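Local coordinates for protein coclaurine N-methyltransferase (PDB 6GKV) that transfers a methyl group from S-adenosyl-L-methionine to the ring nitrogen of coclaurine and related tetrahydroisoquinolines in alkaloid biosynthesis, at residues R30-R35 with M331-Y336; R286-W291 with R324-S329. One frame throughout, in Å; residues are numbered along the deposited sequence.

Contact 1 (R30-R35 with M331-Y336). With F2W (6,7-dimethoxy-2-methyl-1,2,3,4-tetrahydroisoquinolin-2-ium), chain D.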
loop_
_atom_site.group_PDB
_atom_site.type_symbol
_atom_site.label_atom_id
_atom_site.label_comp_id
_atom_site.label_asym_id
_atom_site.label_seq_id
_atom_site.Cartn_x
_atom_site.Cartn_y
_atom_site.Cartn_z
ATOM N N ARG A 30 -25.710 -8.012 7.709
ATOM C CA ARG A 30 -26.409 -6.932 7.023
ATOM C C ARG A 30 -25.669 -5.628 7.233
ATOM O O ARG A 30 -25.624 -4.787 6.337
ATOM C CB ARG A 30 -27.845 -6.786 7.522
ATOM C CG ARG A 30 -28.752 -7.930 7.188
ATOM C CD ARG A 30 -30.191 -7.551 7.569
ATOM N NE ARG A 30 -31.097 -8.694 7.441
ATOM C CZ ARG A 30 -32.244 -8.833 8.089
ATOM N NH1 ARG A 30 -32.664 -7.895 8.934
ATOM N NH2 ARG A 30 -32.973 -9.920 7.891
ATOM N N GLU A 31 -25.112 -5.456 8.432
ATOM C CA GLU A 31 -24.339 -4.252 8.749
ATOM C C GLU A 31 -22.991 -4.296 8.042
ATOM O O GLU A 31 -22.563 -3.304 7.456
ATOM C CB GLU A 31 -24.147 -4.092 10.266
ATOM C CG GLU A 31 -25.399 -3.697 11.001
ATOM C CD GLU A 31 -26.105 -2.511 10.362
ATOM O OE1 GLU A 31 -25.463 -1.448 10.203
ATOM O OE2 GLU A 31 -27.300 -2.647 10.017
ATOM N N LEU A 32 -22.331 -5.449 8.129
ATOM C CA LEU A 32 -21.100 -5.702 7.401
ATOM C C LEU A 32 -21.248 -5.310 5.933
ATOM O O LEU A 32 -20.525 -4.447 5.444
ATOM C CB LEU A 32 -20.709 -7.171 7.510
ATOM C CG LEU A 32 -20.235 -7.605 8.888
ATOM C CD1 LEU A 32 -19.666 -9.009 8.797
ATOM C CD2 LEU A 32 -19.200 -6.616 9.411
ATOM N N ALA A 33 -22.209 -5.928 5.258
ATOM C CA ALA A 33 -22.549 -5.581 3.881
ATOM C C ALA A 33 -22.579 -4.075 3.702
ATOM O O ALA A 33 -21.989 -3.542 2.775
ATOM C CB ALA A 33 -23.897 -6.179 3.502
ATOM N N ARG A 34 -23.245 -3.387 4.621
ATOM C CA ARG A 34 -23.376 -1.942 4.518
ATOM C C ARG A 34 -22.061 -1.192 4.758
ATOM O O ARG A 34 -21.898 -0.076 4.261
ATOM C CB ARG A 34 -24.422 -1.432 5.499
ATOM C CG ARG A 34 -25.877 -1.789 5.174
ATOM C CD ARG A 34 -26.812 -1.255 6.279
ATOM N NE ARG A 34 -26.820 0.205 6.308
ATOM C CZ ARG A 34 -26.558 0.956 7.376
ATOM N NH1 ARG A 34 -26.268 0.404 8.550
ATOM N NH2 ARG A 34 -26.592 2.276 7.260
ATOM N N ARG A 35 -21.145 -1.773 5.538
ATOM C CA ARG A 35 -19.853 -1.130 5.783
ATOM C C ARG A 35 -18.983 -1.272 4.530
ATOM O O ARG A 35 -18.329 -0.316 4.103
ATOM C CB ARG A 35 -19.138 -1.727 7.003
ATOM C CG ARG A 35 -17.801 -1.025 7.328
ATOM C CD ARG A 35 -17.951 -0.223 8.593
ATOM N NE ARG A 35 -17.701 1.189 8.389
ATOM C CZ ARG A 35 -18.028 2.129 9.264
ATOM N NH1 ARG A 35 -17.764 3.403 8.999
ATOM N NH2 ARG A 35 -18.622 1.788 10.397
ATOM N N MET A 331 -16.501 -13.678 14.575
ATOM C CA MET A 331 -16.792 -14.727 13.597
ATOM C C MET A 331 -17.278 -14.195 12.248
ATOM O O MET A 331 -16.745 -14.533 11.208
ATOM C CB MET A 331 -17.840 -15.691 14.135
ATOM C CG MET A 331 -17.265 -16.908 14.801
ATOM S SD MET A 331 -18.584 -17.971 15.404
ATOM C CE MET A 331 -19.327 -18.480 13.881
ATOM N N GLU A 332 -18.302 -13.365 12.277
ATOM C CA GLU A 332 -18.938 -12.952 11.047
ATOM C C GLU A 332 -18.127 -11.901 10.317
ATOM O O GLU A 332 -18.148 -11.847 9.095
ATOM C CB GLU A 332 -20.341 -12.412 11.326
ATOM C CG GLU A 332 -21.338 -13.446 11.806
ATOM C CD GLU A 332 -21.422 -14.645 10.908
ATOM O OE1 GLU A 332 -21.739 -14.468 9.705
ATOM O OE2 GLU A 332 -21.179 -15.771 11.409
ATOM N N MET A 333 -17.442 -11.040 11.060
ATOM C CA MET A 333 -16.742 -9.939 10.435
ATOM C C MET A 333 -15.533 -10.467 9.665
ATOM O O MET A 333 -15.357 -10.190 8.484
ATOM C CB MET A 333 -16.321 -8.914 11.482
ATOM C CG MET A 333 -15.244 -8.016 10.999
ATOM S SD MET A 333 -14.628 -6.809 12.137
ATOM C CE MET A 333 -15.770 -5.594 11.751
ATOM N N PHE A 334 -14.713 -11.256 10.341
ATOM C CA PHE A 334 -13.518 -11.784 9.733
ATOM C C PHE A 334 -13.770 -12.949 8.787
ATOM O O PHE A 334 -13.011 -13.145 7.854
ATOM C CB PHE A 334 -12.541 -12.160 10.827
ATOM C CG PHE A 334 -11.955 -10.961 11.474
ATOM C CD1 PHE A 334 -12.600 -10.354 12.557
ATOM C CD2 PHE A 334 -10.811 -10.368 10.944
ATOM C CE1 PHE A 334 -12.092 -9.206 13.128
ATOM C CE2 PHE A 334 -10.296 -9.211 11.511
ATOM C CZ PHE A 334 -10.930 -8.637 12.599
ATOM N N GLY A 335 -14.832 -13.710 9.007
ATOM C CA GLY A 335 -15.157 -14.806 8.103
ATOM C C GLY A 335 -15.951 -14.353 6.893
ATOM O O GLY A 335 -16.198 -15.152 5.995
ATOM N N TYR A 336 -16.340 -13.073 6.857
ATOM C CA TYR A 336 -17.136 -12.534 5.749
ATOM C C TYR A 336 -16.476 -12.802 4.395
ATOM O O TYR A 336 -15.229 -12.727 4.270
ATOM C CB TYR A 336 -17.363 -11.027 5.931
ATOM C CG TYR A 336 -18.553 -10.501 5.147
ATOM C CD1 TYR A 336 -19.845 -10.654 5.638
ATOM C CD2 TYR A 336 -18.393 -9.864 3.915
ATOM C CE1 TYR A 336 -20.931 -10.189 4.937
ATOM C CE2 TYR A 336 -19.497 -9.379 3.202
ATOM C CZ TYR A 336 -20.758 -9.557 3.728
ATOM O OH TYR A 336 -21.861 -9.091 3.052
HETATM C CAM F2W D . -13.814 -9.808 17.908
HETATM O OAK F2W D . -13.542 -8.696 17.025
HETATM C CAB F2W D . -12.319 -8.145 17.317
HETATM C CAA F2W D . -11.465 -8.650 18.304
HETATM C CAF F2W D . -10.253 -8.001 18.523
HETATM C CAJ F2W D . -9.327 -8.449 19.450
HETATM C CAI F2W D . -8.291 -7.415 19.997
HETATM N NAH F2W D . -7.593 -6.929 18.797
HETATM C CAO F2W D . -6.836 -5.779 19.330
HETATM C CAG F2W D . -8.723 -6.316 18.093
HETATM C CAE F2W D . -9.873 -6.947 17.737
HETATM C CAD F2W D . -10.736 -6.425 16.777
HETATM C CAC F2W D . -11.945 -7.057 16.545
HETATM O OAL F2W D . -12.871 -6.641 15.626
HETATM C CAN F2W D . -12.558 -5.518 14.781
#
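L32 reaches E332 with a branch methyl, its CD1 lying 3.2 Å from the E332 backbone O, a tight van der Waals approach of a buried leucine to a helix turn. The E332 carboxylate looks to another partner on the same opposing helix: OE1 forms a salt bridge with R29, so charge and hydrocarbon tie the two helices side by side. M333 comes next and serves two neighbours. Its CA and CB meet the two methyls of L32, with L32 CD1 3.5 Å from M333 CA. Beyond that root CG is anti to the backbone N (chi1 161°) and the chain runs on extended through chi2 (-178°), which carries SD to 3.6 Å from methoxy carbon CAN of the bound N-methylheliamine. F334 turns from helix 21-39 to the same ligand, presenting its ring edge, with CE1 3.7 Å from OAL. At Y336 the contact swings back: chi1 of -159° lays the ring along L32, whose CB sits over one face, while Y336 CD1 is 3.6 Å from L32 CD1. The phenol oxygen runs on past the leucine to A33, OH lying 3.6 Å from A33 CB. Helix 21-39 thus backs a pocket-lining turn of helix 313-335, and W342 of strand 342-350 touches L32, M333 and F334, joining both helices to the central sheet.

Contact 2 (R286-W291 with R324-S329). With F2W (6,7-dimethoxy-2-methyl-1,2,3,4-tetrahydroisoquinolin-2-ium), chain D.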
loop_
_atom_site.group_PDB
_atom_site.type_symbol
_atom_site.label_atom_id
_atom_site.label_comp_id
_atom_site.label_asym_id
_atom_site.label_seq_id
_atom_site.Cartn_x
_atom_site.Cartn_y
_atom_site.Cartn_z
ATOM N N ARG A 286 -12.209 -18.275 12.837
ATOM C CA ARG A 286 -12.272 -19.576 13.487
ATOM C C ARG A 286 -11.874 -19.457 14.947
ATOM O O ARG A 286 -12.413 -20.158 15.810
ATOM C CB ARG A 286 -11.387 -20.582 12.767
ATOM C CG ARG A 286 -12.025 -21.158 11.491
ATOM C CD ARG A 286 -11.521 -22.574 11.214
ATOM N NE ARG A 286 -11.651 -23.430 12.392
ATOM C CZ ARG A 286 -11.005 -24.581 12.561
ATOM N NH1 ARG A 286 -10.171 -25.016 11.623
ATOM N NH2 ARG A 286 -11.181 -25.287 13.676
ATOM N N THR A 287 -10.939 -18.555 15.214
ATOM C CA THR A 287 -10.497 -18.262 16.574
ATOM C C THR A 287 -11.668 -17.843 17.475
ATOM O O THR A 287 -11.879 -18.418 18.529
ATOM C CB THR A 287 -9.418 -17.145 16.572
ATOM O OG1 THR A 287 -8.252 -17.615 15.895
ATOM C CG2 THR A 287 -9.019 -16.806 17.954
ATOM N N ASN A 288 -12.415 -16.835 17.037
ATOM C CA ASN A 288 -13.559 -16.334 17.759
ATOM C C ASN A 288 -14.628 -17.400 17.915
ATOM O O ASN A 288 -15.405 -17.385 18.893
ATOM C CB ASN A 288 -14.162 -15.122 17.054
ATOM C CG ASN A 288 -13.398 -13.829 17.330
ATOM O OD1 ASN A 288 -13.586 -13.209 18.375
ATOM N ND2 ASN A 288 -12.584 -13.389 16.370
ATOM N N GLU A 289 -14.681 -18.304 16.938
ATOM C CA GLU A 289 -15.653 -19.406 16.932
ATOM C C GLU A 289 -15.293 -20.452 17.978
ATOM O O GLU A 289 -16.160 -21.087 18.562
ATOM C CB GLU A 289 -15.720 -20.057 15.536
ATOM C CG GLU A 289 -16.630 -21.271 15.419
ATOM C CD GLU A 289 -16.617 -21.906 14.011
ATOM O OE1 GLU A 289 -15.665 -21.650 13.241
ATOM O OE2 GLU A 289 -17.560 -22.675 13.686
ATOM N N GLU A 290 -14.002 -20.645 18.203
ATOM C CA GLU A 290 -13.580 -21.659 19.155
ATOM C C GLU A 290 -13.783 -21.132 20.571
ATOM O O GLU A 290 -14.079 -21.894 21.490
ATOM C CB GLU A 290 -12.121 -22.075 18.900
ATOM C CG GLU A 290 -11.922 -22.858 17.582
ATOM C CD GLU A 290 -12.583 -24.237 17.590
ATOM O OE1 GLU A 290 -12.401 -24.980 18.577
ATOM O OE2 GLU A 290 -13.279 -24.586 16.601
ATOM N N TRP A 291 -13.625 -19.819 20.714
ATOM C CA TRP A 291 -13.875 -19.122 21.958
ATOM C C TRP A 291 -15.352 -19.240 22.348
ATOM O O TRP A 291 -15.693 -19.536 23.503
ATOM C CB TRP A 291 -13.486 -17.648 21.820
ATOM C CG TRP A 291 -12.012 -17.371 21.809
ATOM C CD1 TRP A 291 -11.016 -18.207 22.218
ATOM C CD2 TRP A 291 -11.369 -16.165 21.365
ATOM N NE1 TRP A 291 -9.790 -17.595 22.061
ATOM C CE2 TRP A 291 -9.980 -16.341 21.535
ATOM C CE3 TRP A 291 -11.834 -14.950 20.833
ATOM C CZ2 TRP A 291 -9.051 -15.353 21.206
ATOM C CZ3 TRP A 291 -10.903 -13.962 20.502
ATOM C CH2 TRP A 291 -9.532 -14.171 20.699
ATOM N N ARG A 324 -20.484 -13.287 24.164
ATOM C CA ARG A 324 -21.043 -13.948 22.981
ATOM C C ARG A 324 -21.011 -13.028 21.778
ATOM O O ARG A 324 -20.482 -13.396 20.747
ATOM C CB ARG A 324 -22.473 -14.408 23.239
ATOM C CG ARG A 324 -22.564 -15.657 24.087
ATOM C CD ARG A 324 -23.982 -15.862 24.601
ATOM N NE ARG A 324 -24.103 -17.142 25.277
ATOM C CZ ARG A 324 -25.128 -17.492 26.043
ATOM N NH1 ARG A 324 -26.129 -16.644 26.244
ATOM N NH2 ARG A 324 -25.140 -18.686 26.618
ATOM N N GLY A 325 -21.549 -11.819 21.913
ATOM C CA GLY A 325 -21.473 -10.818 20.853
ATOM C C GLY A 325 -20.054 -10.408 20.468
ATOM O O GLY A 325 -19.813 -9.941 19.362
ATOM N N PHE A 326 -19.111 -10.554 21.391
ATOM C CA PHE A 326 -17.706 -10.313 21.085
ATOM C C PHE A 326 -17.271 -11.270 19.996
ATOM O O PHE A 326 -16.796 -10.886 18.936
ATOM C CB PHE A 326 -16.864 -10.528 22.340
ATOM C CG PHE A 326 -15.419 -10.198 22.178
ATOM C CD1 PHE A 326 -14.956 -8.911 22.448
ATOM C CD2 PHE A 326 -14.510 -11.171 21.797
ATOM C CE1 PHE A 326 -13.610 -8.599 22.325
ATOM C CE2 PHE A 326 -13.171 -10.864 21.662
ATOM C CZ PHE A 326 -12.723 -9.575 21.929
ATOM N N CYS A 327 -17.446 -12.544 20.308
ATOM C CA CYS A 327 -17.053 -13.653 19.477
ATOM C C CYS A 327 -17.896 -13.777 18.192
ATOM O O CYS A 327 -17.385 -14.164 17.143
ATOM C CB CYS A 327 -17.128 -14.934 20.305
ATOM S SG CYS A 327 -16.073 -14.940 21.738
ATOM N N LEU A 328 -19.173 -13.433 18.269
ATOM C CA LEU A 328 -20.039 -13.481 17.100
ATOM C C LEU A 328 -19.638 -12.385 16.129
ATOM O O LEU A 328 -19.579 -12.627 14.903
ATOM C CB LEU A 328 -21.512 -13.317 17.492
ATOM C CG LEU A 328 -22.246 -14.406 18.290
ATOM C CD1 LEU A 328 -23.655 -13.952 18.474
ATOM C CD2 LEU A 328 -22.246 -15.753 17.574
ATOM N N SER A 329 -19.406 -11.180 16.669
ATOM C CA SER A 329 -18.852 -10.090 15.872
ATOM C C SER A 329 -17.561 -10.539 15.177
ATOM O O SER A 329 -17.404 -10.363 13.974
ATOM C CB SER A 329 -18.568 -8.865 16.729
ATOM O OG SER A 329 -19.776 -8.266 17.137
HETATM C CAM F2W D . -13.814 -9.808 17.908
HETATM O OAK F2W D . -13.542 -8.696 17.025
HETATM C CAB F2W D . -12.319 -8.145 17.317
HETATM C CAA F2W D . -11.465 -8.650 18.304
HETATM C CAF F2W D . -10.253 -8.001 18.523
HETATM C CAJ F2W D . -9.327 -8.449 19.450
HETATM C CAI F2W D . -8.291 -7.415 19.997
HETATM N NAH F2W D . -7.593 -6.929 18.797
HETATM C CAO F2W D . -6.836 -5.779 19.330
HETATM C CAG F2W D . -8.723 -6.316 18.093
HETATM C CAE F2W D . -9.873 -6.947 17.737
HETATM C CAD F2W D . -10.736 -6.425 16.777
HETATM C CAC F2W D . -11.945 -7.057 16.545
HETATM O OAL F2W D . -12.871 -6.641 15.626
HETATM C CAN F2W D . -12.558 -5.518 14.781
#
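N288 and F326 meet across an antiparallel helix pair (153° between the segments) that stands beside the Rossmann-like methyltransferase sheet of this CFA/CMAS-family enzyme and forms one wall of its isoquinoline pocket. Both hold methoxy carbon CAM of N-methylheliamine: F326 O lies 3.3 Å from CAM, N288 OD1 3.4 Å from it, and the phenylalanine ring covers it with one face, towards the rim. With chi1 at -175° the ring stands opposite the backbone N and swings from the helix flank to the ligand. Were it cut back to an alanine, the methoxy group would probably lose its aromatic cover and W291 CZ3 the ring it abuts, where F326 CE2 sits 4.0 Å from W291 CZ3. In the next shell, N288 ND2 donates to F284 O, which fixes the turn of the amide, whereas OD1 is buried with no hydrogen-bond partner. The small C327 side chain is consistent with the close approach here: its CA is 4.7 Å from that of N288, and C327 CB lies 3.3 Å from N288 O. Outermost, T287 CG2 sits over one face of the indole of W291, and C327 SG approaches that ring at its edge, near its plane, 3.7 Å from W291 CB.

In the fold
Helix 313-335 is common to both contacts, whose centres lie 13 Å apart, and in sequence contact 2 is nested inside the loop that contact 1 closes. The two also touch directly: M331 SD packs 3.5 Å from E289 CB, and M331 N lies 3.7 Å from N288 CB. Together they show how one helix, braced on different flanks, can shape a binding site. Contact 1 attends to the methoxy group carrying CAN, contact 2 to the one carrying CAM, while E198 hydrogen-bonds the same ligand. On the cofactor side, the W291 side chain of contact 2 is about 8 Å from bound S-adenosyl-L-homocysteine.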